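Long-range contacts in group 3 allergen SMIPP-S Yv6023A04 (PDB 3H7O), which has the fold of a trypsin-like serine protease of family S1 but, as a scabies mite inactivated protease paralogue, probably lacks peptidase activity: residues I32-H43 with N88-L99; K110-P118 with K213-Q222. The protein carries 3 engineered substitutions. One frame throughout, in Å; residues are numbered along the deposited sequence.

Contact 1 of 2, residues I32-H43 with N88-L99; sequences ILSQWFVLTAAH and NDIAILELSRPL
Val38 and Leu93 face each other as a hydrogen-bonded antiparallel pair, with Leu93 N 2.8 Å from Val38 O, and Thr40 and Ala91 form the next such pair, Thr40 N lying 2.8 Å from Ala91 O. Before strand 37-40, Trp36 O accepts from Leu95 N; Gln35 O then accepts from Leu99 N at 2.8 Å, while residues 96-98 form the loop between these two bonds.

The apolar contacts divide between the two faces of the sheet. Ile92 serves two neighbours: with chi1 at -62° its CG2 stands anti to the backbone N and meets Phe37 CD1 at 3.5 Å, while CG1 reaches Leu39 CD1 at 3.7 Å. Glu94 runs its extended chain alongside the Phe37 ring and gives OE1 to Tyr77. Ile224 of the C-terminal helix packs on Phe37 and Ile92. On the opposite face Thr40 CG2 leans on Leu93 CG, and Val17 touches both residues. These strands are neighbours in the N-terminal six-stranded barrel of the trypsin fold.

Near Gln35, the aromatic contact is a CH-pi one: Pro98 CB sits 3.8 Å from the centroid of the six-membered ring of Trp36, 11° off its normal. Gln35 CG lies over that same face, and Lys228 makes a cation-pi contact with the indole.

At the far end, Asp89 OD1 accepts from His43 N at 2.8 Å, nearly along its C-O axis. By family sequence pattern, His43 and Asp89 probably occupy the histidine and aspartate positions of the S1 catalytic triad; Ala183, probably at the serine position, touches His43.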
loop_
_atom_site.group_PDB
_atom_site.type_symbol
_atom_site.label_atom_id
_atom_site.label_comp_id
_atom_site.label_asym_id
_atom_site.label_seq_id
_atom_site.Cartn_x
_atom_site.Cartn_y
_atom_site.Cartn_z
ATOM N N ILE A 32 -6.400 -0.863 5.769
ATOM C CA ILE A 32 -7.021 -1.332 7.009
ATOM C C ILE A 32 -7.446 -2.790 6.821
ATOM O O ILE A 32 -8.224 -3.105 5.916
ATOM C CB ILE A 32 -8.252 -0.479 7.400
ATOM C CG1 ILE A 32 -7.848 0.981 7.631
ATOM C CG2 ILE A 32 -8.940 -1.048 8.646
ATOM C CD1 ILE A 32 -9.032 1.941 7.756
ATOM N N LEU A 33 -6.905 -3.673 7.654
ATOM C CA LEU A 33 -7.331 -5.073 7.699
ATOM C C LEU A 33 -8.392 -5.286 8.778
ATOM O O LEU A 33 -9.260 -6.153 8.644
ATOM C CB LEU A 33 -6.135 -5.994 7.955
ATOM C CG LEU A 33 -5.008 -6.019 6.913
ATOM C CD1 LEU A 33 -3.839 -6.839 7.435
ATOM C CD2 LEU A 33 -5.505 -6.567 5.582
ATOM N N SER A 34 -8.284 -4.507 9.854
ATOM C CA SER A 34 -9.263 -4.458 10.944
ATOM C C SER A 34 -8.905 -3.257 11.824
ATOM O O SER A 34 -7.968 -2.519 11.511
ATOM C CB SER A 34 -9.248 -5.751 11.770
ATOM O OG SER A 34 -8.092 -5.823 12.585
ATOM N N GLN A 35 -9.622 -3.070 12.930
ATOM C CA GLN A 35 -9.316 -1.966 13.855
ATOM C C GLN A 35 -7.931 -2.102 14.495
ATOM O O GLN A 35 -7.382 -1.128 15.008
ATOM C CB GLN A 35 -10.392 -1.840 14.941
ATOM C CG GLN A 35 -10.411 -2.994 15.942
ATOM C CD GLN A 35 -11.501 -2.863 16.989
ATOM O OE1 GLN A 35 -11.848 -1.762 17.412
ATOM N NE2 GLN A 35 -12.037 -3.996 17.421
ATOM N N TRP A 36 -7.371 -3.310 14.452
ATOM C CA TRP A 36 -6.097 -3.601 15.105
ATOM C C TRP A 36 -4.884 -3.670 14.168
ATOM O O TRP A 36 -3.749 -3.533 14.629
ATOM C CB TRP A 36 -6.186 -4.915 15.889
ATOM C CG TRP A 36 -7.140 -4.892 17.051
ATOM C CD1 TRP A 36 -8.281 -5.634 17.189
ATOM C CD2 TRP A 36 -7.028 -4.103 18.245
ATOM N NE1 TRP A 36 -8.886 -5.355 18.392
ATOM C CE2 TRP A 36 -8.139 -4.418 19.058
ATOM C CE3 TRP A 36 -6.097 -3.158 18.706
ATOM C CZ2 TRP A 36 -8.348 -3.821 20.308
ATOM C CZ3 TRP A 36 -6.301 -2.569 19.946
ATOM C CH2 TRP A 36 -7.421 -2.902 20.733
ATOM N N PHE A 37 -5.116 -3.903 12.876
ATOM C CA PHE A 37 -4.020 -4.176 11.941
ATOM C C PHE A 37 -4.096 -3.408 10.625
ATOM O O PHE A 37 -5.167 -3.266 10.028
ATOM C CB PHE A 37 -3.922 -5.681 11.641
ATOM C CG PHE A 37 -3.644 -6.535 12.853
ATOM C CD1 PHE A 37 -2.346 -6.675 13.344
ATOM C CD2 PHE A 37 -4.678 -7.216 13.490
ATOM C CE1 PHE A 37 -2.088 -7.468 14.457
ATOM C CE2 PHE A 37 -4.430 -8.011 14.607
ATOM C CZ PHE A 37 -3.131 -8.137 15.092
ATOM N N VAL A 38 -2.938 -2.927 10.179
ATOM C CA VAL A 38 -2.802 -2.275 8.879
ATOM C C VAL A 38 -1.741 -2.978 8.033
ATOM O O VAL A 38 -0.658 -3.299 8.528
ATOM C CB VAL A 38 -2.458 -0.764 9.023
ATOM C CG1 VAL A 38 -1.970 -0.172 7.688
ATOM C CG2 VAL A 38 -3.668 0.013 9.537
ATOM N N LEU A 39 -2.061 -3.204 6.759
ATOM C CA LEU A 39 -1.139 -3.826 5.810
ATOM C C LEU A 39 -0.435 -2.760 4.974
ATOM O O LEU A 39 -1.085 -1.894 4.385
ATOM C CB LEU A 39 -1.889 -4.803 4.893
ATOM C CG LEU A 39 -1.075 -5.764 4.015
ATOM C CD1 LEU A 39 -0.374 -6.816 4.861
ATOM C CD2 LEU A 39 -1.975 -6.435 2.991
ATOM N N THR A 40 0.894 -2.832 4.919
ATOM C CA THR A 40 1.686 -1.855 4.171
ATOM C C THR A 40 2.882 -2.519 3.476
ATOM O O THR A 40 2.987 -3.751 3.447
ATOM C CB THR A 40 2.122 -0.657 5.083
ATOM O OG1 THR A 40 2.689 0.390 4.287
ATOM C CG2 THR A 40 3.121 -1.090 6.164
ATOM N N ALA A 41 3.763 -1.707 2.899
ATOM C CA ALA A 41 4.992 -2.214 2.308
ATOM C C ALA A 41 6.064 -2.314 3.390
ATOM O O ALA A 41 6.171 -1.434 4.246
ATOM C CB ALA A 41 5.447 -1.308 1.173
ATOM N N ALA A 42 6.852 -3.384 3.353
ATOM C CA ALA A 42 7.897 -3.600 4.351
ATOM C C ALA A 42 9.021 -2.557 4.323
ATOM O O ALA A 42 9.543 -2.189 5.380
ATOM C CB ALA A 42 8.470 -5.008 4.238
ATOM N N HIS A 43 9.394 -2.073 3.138
ATOM C CA HIS A 43 10.569 -1.194 3.057
ATOM C C HIS A 43 10.394 0.155 3.771
ATOM O O HIS A 43 11.372 0.773 4.179
ATOM C CB HIS A 43 11.117 -1.054 1.623
ATOM C CG HIS A 43 10.283 -0.212 0.710
ATOM N ND1 HIS A 43 10.307 1.167 0.736
ATOM C CD2 HIS A 43 9.438 -0.553 -0.293
ATOM C CE1 HIS A 43 9.498 1.636 -0.196
ATOM N NE2 HIS A 43 8.962 0.614 -0.837
ATOM N N ASN A 88 9.461 -9.944 -0.786
ATOM C CA ASN A 88 8.523 -9.969 0.352
ATOM C C ASN A 88 8.331 -8.581 0.970
ATOM O O ASN A 88 8.467 -8.398 2.181
ATOM C CB ASN A 88 8.969 -10.979 1.419
ATOM C CG ASN A 88 9.134 -12.381 0.864
ATOM O OD1 ASN A 88 8.289 -12.865 0.115
ATOM N ND2 ASN A 88 10.229 -13.037 1.227
ATOM N N ASP A 89 8.016 -7.611 0.118
ATOM C CA ASP A 89 7.880 -6.220 0.526
ATOM C C ASP A 89 6.475 -5.955 1.060
ATOM O O ASP A 89 5.693 -5.197 0.475
ATOM C CB ASP A 89 8.207 -5.300 -0.648
ATOM C CG ASP A 89 8.532 -3.885 -0.213
ATOM O OD1 ASP A 89 8.496 -3.592 1.004
ATOM O OD2 ASP A 89 8.829 -3.066 -1.102
ATOM N N ILE A 90 6.180 -6.585 2.191
ATOM C CA ILE A 90 4.865 -6.543 2.802
ATOM C C ILE A 90 5.029 -6.594 4.332
ATOM O O ILE A 90 5.916 -7.280 4.848
ATOM C CB ILE A 90 3.979 -7.702 2.261
ATOM C CG1 ILE A 90 2.513 -7.513 2.660
ATOM C CG2 ILE A 90 4.553 -9.085 2.664
ATOM C CD1 ILE A 90 1.552 -8.448 1.941
ATOM N N ALA A 91 4.200 -5.839 5.045
ATOM C CA ALA A 91 4.304 -5.756 6.498
ATOM C C ALA A 91 2.953 -5.495 7.128
ATOM O O ALA A 91 2.103 -4.818 6.542
ATOM C CB ALA A 91 5.287 -4.660 6.902
ATOM N N ILE A 92 2.765 -6.032 8.329
ATOM C CA ILE A 92 1.565 -5.763 9.110
ATOM C C ILE A 92 1.934 -4.914 10.320
ATOM O O ILE A 92 2.857 -5.248 11.067
ATOM C CB ILE A 92 0.855 -7.065 9.542
ATOM C CG1 ILE A 92 0.390 -7.838 8.301
ATOM C CG2 ILE A 92 -0.346 -6.750 10.448
ATOM C CD1 ILE A 92 -0.038 -9.275 8.571
ATOM N N LEU A 93 1.226 -3.801 10.485
ATOM C CA LEU A 93 1.403 -2.947 11.649
ATOM C C LEU A 93 0.327 -3.270 12.675
ATOM O O LEU A 93 -0.859 -3.259 12.350
ATOM C CB LEU A 93 1.341 -1.467 11.249
ATOM C CG LEU A 93 2.265 -0.999 10.114
ATOM C CD1 LEU A 93 2.057 0.479 9.828
ATOM C CD2 LEU A 93 3.732 -1.280 10.417
ATOM N N GLU A 94 0.746 -3.568 13.902
ATOM C CA GLU A 94 -0.189 -3.824 15.000
ATOM C C GLU A 94 -0.393 -2.582 15.860
ATOM O O GLU A 94 0.559 -1.853 16.146
ATOM C CB GLU A 94 0.295 -4.986 15.869
ATOM C CG GLU A 94 -0.637 -5.318 17.033
ATOM C CD GLU A 94 -0.186 -6.517 17.833
ATOM O OE1 GLU A 94 0.884 -7.083 17.527
ATOM O OE2 GLU A 94 -0.908 -6.896 18.778
ATOM N N LEU A 95 -1.639 -2.359 16.274
ATOM C CA LEU A 95 -1.993 -1.227 17.122
ATOM C C LEU A 95 -2.320 -1.652 18.550
ATOM O O LEU A 95 -2.938 -2.698 18.770
ATOM C CB LEU A 95 -3.176 -0.472 16.515
ATOM C CG LEU A 95 -2.887 0.160 15.158
ATOM C CD1 LEU A 95 -4.174 0.302 14.361
ATOM C CD2 LEU A 95 -2.165 1.500 15.327
ATOM N N SER A 96 -1.891 -0.845 19.519
ATOM C CA SER A 96 -2.242 -1.075 20.921
ATOM C C SER A 96 -3.546 -0.364 21.282
ATOM O O SER A 96 -4.261 -0.784 22.195
ATOM C CB SER A 96 -1.109 -0.627 21.848
ATOM O OG SER A 96 -0.888 0.768 21.747
ATOM N N ARG A 97 -3.830 0.722 20.565
ATOM C CA ARG A 97 -5.090 1.451 20.657
ATOM C C ARG A 97 -5.734 1.344 19.275
ATOM O O ARG A 97 -5.104 1.690 18.272
ATOM C CB ARG A 97 -4.828 2.915 21.031
ATOM C CG ARG A 97 -6.064 3.763 21.333
ATOM C CD ARG A 97 -6.546 4.570 20.124
ATOM N NE ARG A 97 -7.610 5.490 20.517
ATOM C CZ ARG A 97 -8.907 5.196 20.496
ATOM N NH1 ARG A 97 -9.324 4.006 20.073
ATOM N NH2 ARG A 97 -9.791 6.099 20.898
ATOM N N PRO A 98 -6.988 0.852 19.211
ATOM C CA PRO A 98 -7.557 0.509 17.902
ATOM C C PRO A 98 -7.953 1.721 17.065
ATOM O O PRO A 98 -8.222 2.788 17.615
ATOM C CB PRO A 98 -8.798 -0.309 18.262
ATOM C CG PRO A 98 -9.207 0.193 19.600
ATOM C CD PRO A 98 -7.945 0.625 20.312
ATOM N N LEU A 99 -7.977 1.547 15.744
ATOM C CA LEU A 99 -8.542 2.557 14.849
ATOM C C LEU A 99 -10.023 2.720 15.166
ATOM O O LEU A 99 -10.717 1.729 15.413
ATOM C CB LEU A 99 -8.388 2.133 13.385
ATOM C CG LEU A 99 -6.997 1.833 12.816
ATOM C CD1 LEU A 99 -7.112 1.164 11.448
ATOM C CD2 LEU A 99 -6.143 3.095 12.737
#

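Contact 2 of 2, residues K110-P118 with K213-Q222; sequences KLPDIEFRP and KVGSYVSWIQ
Leu111 lies against the start of helix 218-225, and every carbon of its side chain meets the other segment. CB begins 3.7 Å from Val218 CG2, and CG stays over the same methyl as the leucine and valine run antiparallel, one alongside the other. Both branches keep touching that methyl; CD1 also meets Ile221 CG2 at 3.9 Å, and CD2 also meets Val214 CG1 at 4.0 Å. Pro112 carries the apolar layer on, its CD 3.6 Å from that Val214 methyl. The other methyl of Val218, CG1, is turned by a chi1 of 82° into the gap flanked by both main-chain neighbours of CA, N and C, and presses tightly on Ile114 CD1.

Polar contacts hold the type II turn Asp113-Phe116 over Gly215. Glu115 N gives its hydrogen to Gly215 O at 2.7 Å, approaching from 58° above the carbonyl plane, away from either lone pair. One water bridges the backbones, donating to Phe116 O and accepting from Gly215 N. Glu115 OE1 takes a long, weak bond from Ser216 OG. The contact thus packs the loop that follows the N-terminal barrel on the way to strand 123-128 against the C-terminal helix of the trypsin fold.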
loop_
_atom_site.group_PDB
_atom_site.type_symbol
_atom_site.label_atom_id
_atom_site.label_comp_id
_atom_site.label_asym_id
_atom_site.label_seq_id
_atom_site.Cartn_x
_atom_site.Cartn_y
_atom_site.Cartn_z
ATOM N N LYS A 110 -11.559 -6.421 2.289
ATOM C CA LYS A 110 -11.744 -7.868 2.339
ATOM C C LYS A 110 -10.499 -8.563 1.798
ATOM O O LYS A 110 -9.851 -8.067 0.879
ATOM C CB LYS A 110 -12.988 -8.287 1.553
ATOM C CG LYS A 110 -14.306 -7.940 2.240
ATOM N N LEU A 111 -10.163 -9.706 2.382
ATOM C CA LEU A 111 -9.002 -10.477 1.947
ATOM C C LEU A 111 -9.349 -11.442 0.816
ATOM O O LEU A 111 -10.447 -11.998 0.790
ATOM C CB LEU A 111 -8.381 -11.228 3.127
ATOM C CG LEU A 111 -7.565 -10.384 4.111
ATOM C CD1 LEU A 111 -7.244 -11.188 5.364
ATOM C CD2 LEU A 111 -6.285 -9.847 3.463
ATOM N N PRO A 112 -8.407 -11.651 -0.124
ATOM C CA PRO A 112 -8.660 -12.545 -1.247
ATOM C C PRO A 112 -8.527 -14.005 -0.833
ATOM O O PRO A 112 -8.081 -14.292 0.282
ATOM C CB PRO A 112 -7.546 -12.176 -2.228
ATOM C CG PRO A 112 -6.406 -11.790 -1.351
ATOM C CD PRO A 112 -7.022 -11.142 -0.130
ATOM N N ASP A 113 -8.925 -14.911 -1.725
ATOM C CA ASP A 113 -8.663 -16.337 -1.563
ATOM C C ASP A 113 -7.156 -16.596 -1.572
ATOM O O ASP A 113 -6.386 -15.816 -2.144
ATOM C CB ASP A 113 -9.314 -17.131 -2.699
ATOM C CG ASP A 113 -10.829 -17.214 -2.576
ATOM O OD1 ASP A 113 -11.382 -16.825 -1.523
ATOM O OD2 ASP A 113 -11.469 -17.680 -3.544
ATOM N N ILE A 114 -6.745 -17.690 -0.936
ATOM C CA ILE A 114 -5.364 -18.166 -1.000
ATOM C C ILE A 114 -4.878 -18.177 -2.449
ATOM O O ILE A 114 -5.554 -18.706 -3.337
ATOM C CB ILE A 114 -5.221 -19.591 -0.391
ATOM C CG1 ILE A 114 -5.531 -19.587 1.117
ATOM C CG2 ILE A 114 -3.837 -20.196 -0.693
ATOM C CD1 ILE A 114 -4.392 -19.091 2.016
ATOM N N GLU A 115 -3.719 -17.562 -2.671
ATOM C CA GLU A 115 -3.045 -17.548 -3.976
ATOM C C GLU A 115 -3.827 -16.859 -5.099
ATOM O O GLU A 115 -3.578 -17.117 -6.280
ATOM C CB GLU A 115 -2.617 -18.968 -4.399
ATOM C CG GLU A 115 -1.491 -19.582 -3.557
ATOM C CD GLU A 115 -0.225 -18.724 -3.505
ATOM O OE1 GLU A 115 0.111 -18.060 -4.510
ATOM O OE2 GLU A 115 0.442 -18.722 -2.449
ATOM N N PHE A 116 -4.752 -15.970 -4.741
ATOM C CA PHE A 116 -5.527 -15.263 -5.755
ATOM C C PHE A 116 -4.645 -14.374 -6.632
ATOM O O PHE A 116 -3.853 -13.579 -6.133
ATOM C CB PHE A 116 -6.661 -14.435 -5.145
ATOM C CG PHE A 116 -7.462 -13.679 -6.169
ATOM C CD1 PHE A 116 -8.465 -14.320 -6.891
ATOM C CD2 PHE A 116 -7.192 -12.336 -6.438
ATOM C CE1 PHE A 116 -9.202 -13.636 -7.851
ATOM C CE2 PHE A 116 -7.922 -11.646 -7.402
ATOM C CZ PHE A 116 -8.932 -12.298 -8.107
ATOM N N ARG A 117 -4.805 -14.525 -7.941
ATOM C CA ARG A 117 -4.102 -13.711 -8.921
ATOM C C ARG A 117 -5.137 -12.965 -9.761
ATOM O O ARG A 117 -5.967 -13.599 -10.417
ATOM C CB ARG A 117 -3.228 -14.608 -9.811
ATOM C CG ARG A 117 -2.545 -13.892 -10.965
ATOM C CD ARG A 117 -1.637 -14.824 -11.763
ATOM N NE ARG A 117 -2.357 -15.941 -12.374
ATOM C CZ ARG A 117 -3.020 -15.883 -13.530
ATOM N NH1 ARG A 117 -3.076 -14.754 -14.226
ATOM N NH2 ARG A 117 -3.637 -16.963 -13.989
ATOM N N PRO A 118 -5.103 -11.614 -9.736
ATOM C CA PRO A 118 -6.027 -10.863 -10.584
ATOM C C PRO A 118 -5.786 -11.206 -12.051
ATOM O O PRO A 118 -4.633 -11.288 -12.488
ATOM C CB PRO A 118 -5.676 -9.398 -10.288
ATOM C CG PRO A 118 -4.309 -9.430 -9.712
ATOM C CD PRO A 118 -4.222 -10.724 -8.960
ATOM N N LYS A 213 1.458 -9.555 -4.376
ATOM C CA LYS A 213 0.224 -10.312 -4.497
ATOM C C LYS A 213 -0.272 -10.735 -3.112
ATOM O O LYS A 213 0.319 -11.602 -2.468
ATOM C CB LYS A 213 0.468 -11.519 -5.407
ATOM C CG LYS A 213 -0.759 -12.338 -5.766
ATOM C CD LYS A 213 -0.536 -13.159 -7.038
ATOM C CE LYS A 213 0.764 -13.962 -7.004
ATOM N NZ LYS A 213 0.645 -15.241 -7.768
ATOM N N VAL A 214 -1.353 -10.107 -2.657
ATOM C CA VAL A 214 -1.890 -10.348 -1.310
ATOM C C VAL A 214 -2.278 -11.824 -1.118
ATOM O O VAL A 214 -2.054 -12.394 -0.047
ATOM C CB VAL A 214 -3.063 -9.381 -0.967
ATOM C CG1 VAL A 214 -3.697 -9.732 0.377
ATOM C CG2 VAL A 214 -2.571 -7.941 -0.931
ATOM N N GLY A 215 -2.816 -12.438 -2.168
ATOM C CA GLY A 215 -3.187 -13.859 -2.146
ATOM C C GLY A 215 -2.064 -14.791 -1.712
ATOM O O GLY A 215 -2.315 -15.829 -1.099
ATOM N N SER A 216 -0.824 -14.412 -2.023
ATOM C CA SER A 216 0.350 -15.212 -1.663
ATOM C C SER A 216 0.680 -15.177 -0.171
ATOM O O SER A 216 1.386 -16.056 0.327
ATOM C CB SER A 216 1.567 -14.758 -2.463
ATOM O OG SER A 216 1.332 -14.885 -3.850
ATOM N N TYR A 217 0.168 -14.167 0.530
ATOM C CA TYR A 217 0.479 -13.955 1.948
ATOM C C TYR A 217 -0.743 -14.034 2.858
ATOM O O TYR A 217 -0.632 -13.804 4.064
ATOM C CB TYR A 217 1.170 -12.598 2.146
ATOM C CG TYR A 217 2.464 -12.460 1.376
ATOM C CD1 TYR A 217 3.680 -12.839 1.947
ATOM C CD2 TYR A 217 2.471 -11.955 0.074
ATOM C CE1 TYR A 217 4.868 -12.716 1.240
ATOM C CE2 TYR A 217 3.655 -11.833 -0.644
ATOM C CZ TYR A 217 4.849 -12.212 -0.054
ATOM O OH TYR A 217 6.022 -12.090 -0.762
ATOM N N VAL A 218 -1.899 -14.369 2.289
ATOM C CA VAL A 218 -3.153 -14.276 3.036
ATOM C C VAL A 218 -3.238 -15.278 4.199
ATOM O O VAL A 218 -3.887 -15.001 5.206
ATOM C CB VAL A 218 -4.401 -14.293 2.099
ATOM C CG1 VAL A 218 -4.772 -15.695 1.692
ATOM C CG2 VAL A 218 -5.580 -13.596 2.765
ATOM N N SER A 219 -2.555 -16.417 4.069
ATOM C CA SER A 219 -2.447 -17.382 5.164
ATOM C C SER A 219 -1.681 -16.777 6.346
ATOM O O SER A 219 -2.105 -16.892 7.501
ATOM C CB SER A 219 -1.766 -18.664 4.681
ATOM O OG SER A 219 -1.674 -19.609 5.727
ATOM N N TRP A 220 -0.562 -16.125 6.038
ATOM C CA TRP A 220 0.261 -15.441 7.030
ATOM C C TRP A 220 -0.482 -14.249 7.644
ATOM O O TRP A 220 -0.435 -14.048 8.859
ATOM C CB TRP A 220 1.591 -15.006 6.396
ATOM C CG TRP A 220 2.388 -14.018 7.206
ATOM C CD1 TRP A 220 3.034 -14.254 8.388
ATOM C CD2 TRP A 220 2.627 -12.640 6.885
ATOM N NE1 TRP A 220 3.658 -13.107 8.825
ATOM C CE2 TRP A 220 3.426 -12.102 7.922
ATOM C CE3 TRP A 220 2.249 -11.808 5.822
ATOM C CZ2 TRP A 220 3.850 -10.768 7.928
ATOM C CZ3 TRP A 220 2.670 -10.479 5.828
ATOM C CH2 TRP A 220 3.464 -9.975 6.876
ATOM N N ILE A 221 -1.170 -13.477 6.802
ATOM C CA ILE A 221 -1.980 -12.335 7.253
ATOM C C ILE A 221 -3.083 -12.781 8.222
ATOM O O ILE A 221 -3.264 -12.176 9.283
ATOM C CB ILE A 221 -2.581 -11.546 6.054
ATOM C CG1 ILE A 221 -1.470 -10.845 5.262
ATOM C CG2 ILE A 221 -3.614 -10.515 6.527
ATOM C CD1 ILE A 221 -1.881 -10.405 3.867
ATOM N N GLN A 222 -3.800 -13.843 7.860
ATOM C CA GLN A 222 -4.856 -14.404 8.713
ATOM C C GLN A 222 -4.328 -14.842 10.078
ATOM O O GLN A 222 -4.996 -14.640 11.092
ATOM C CB GLN A 222 -5.561 -15.576 8.024
ATOM C CG GLN A 222 -6.566 -15.172 6.954
ATOM C CD GLN A 222 -7.056 -16.350 6.119
ATOM O OE1 GLN A 222 -6.551 -17.471 6.231
ATOM N NE2 GLN A 222 -8.045 -16.096 5.270
HETATM O O HOH W 1 -4.077 -11.333 -4.404
#

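In the fold
The two contacts, with centres 15 Å apart, meet along helix 218-225. Ile221 lies between them: its CG2, already against the loop of contact 2, is 3.8 Å from Leu33 CD1 of contact 1, and its CA is 3.9 Å from Ile92 CD1. Just before the helix, in sequence, Tyr217 OH and Asn88 OD1 are 2.6 Å apart, a probable hydrogen bond that ties contact 2 to the residue just before Asp89. The positions that correspond to the S1 triad histidine and aspartate, inferred from the family pattern, lie at the His43-Asp89 end of contact 1, whereas contact 2 is structural packing; a glycerol, probably from the crystallisation liquor, sits about 3 Å from the side chain of Arg117 there.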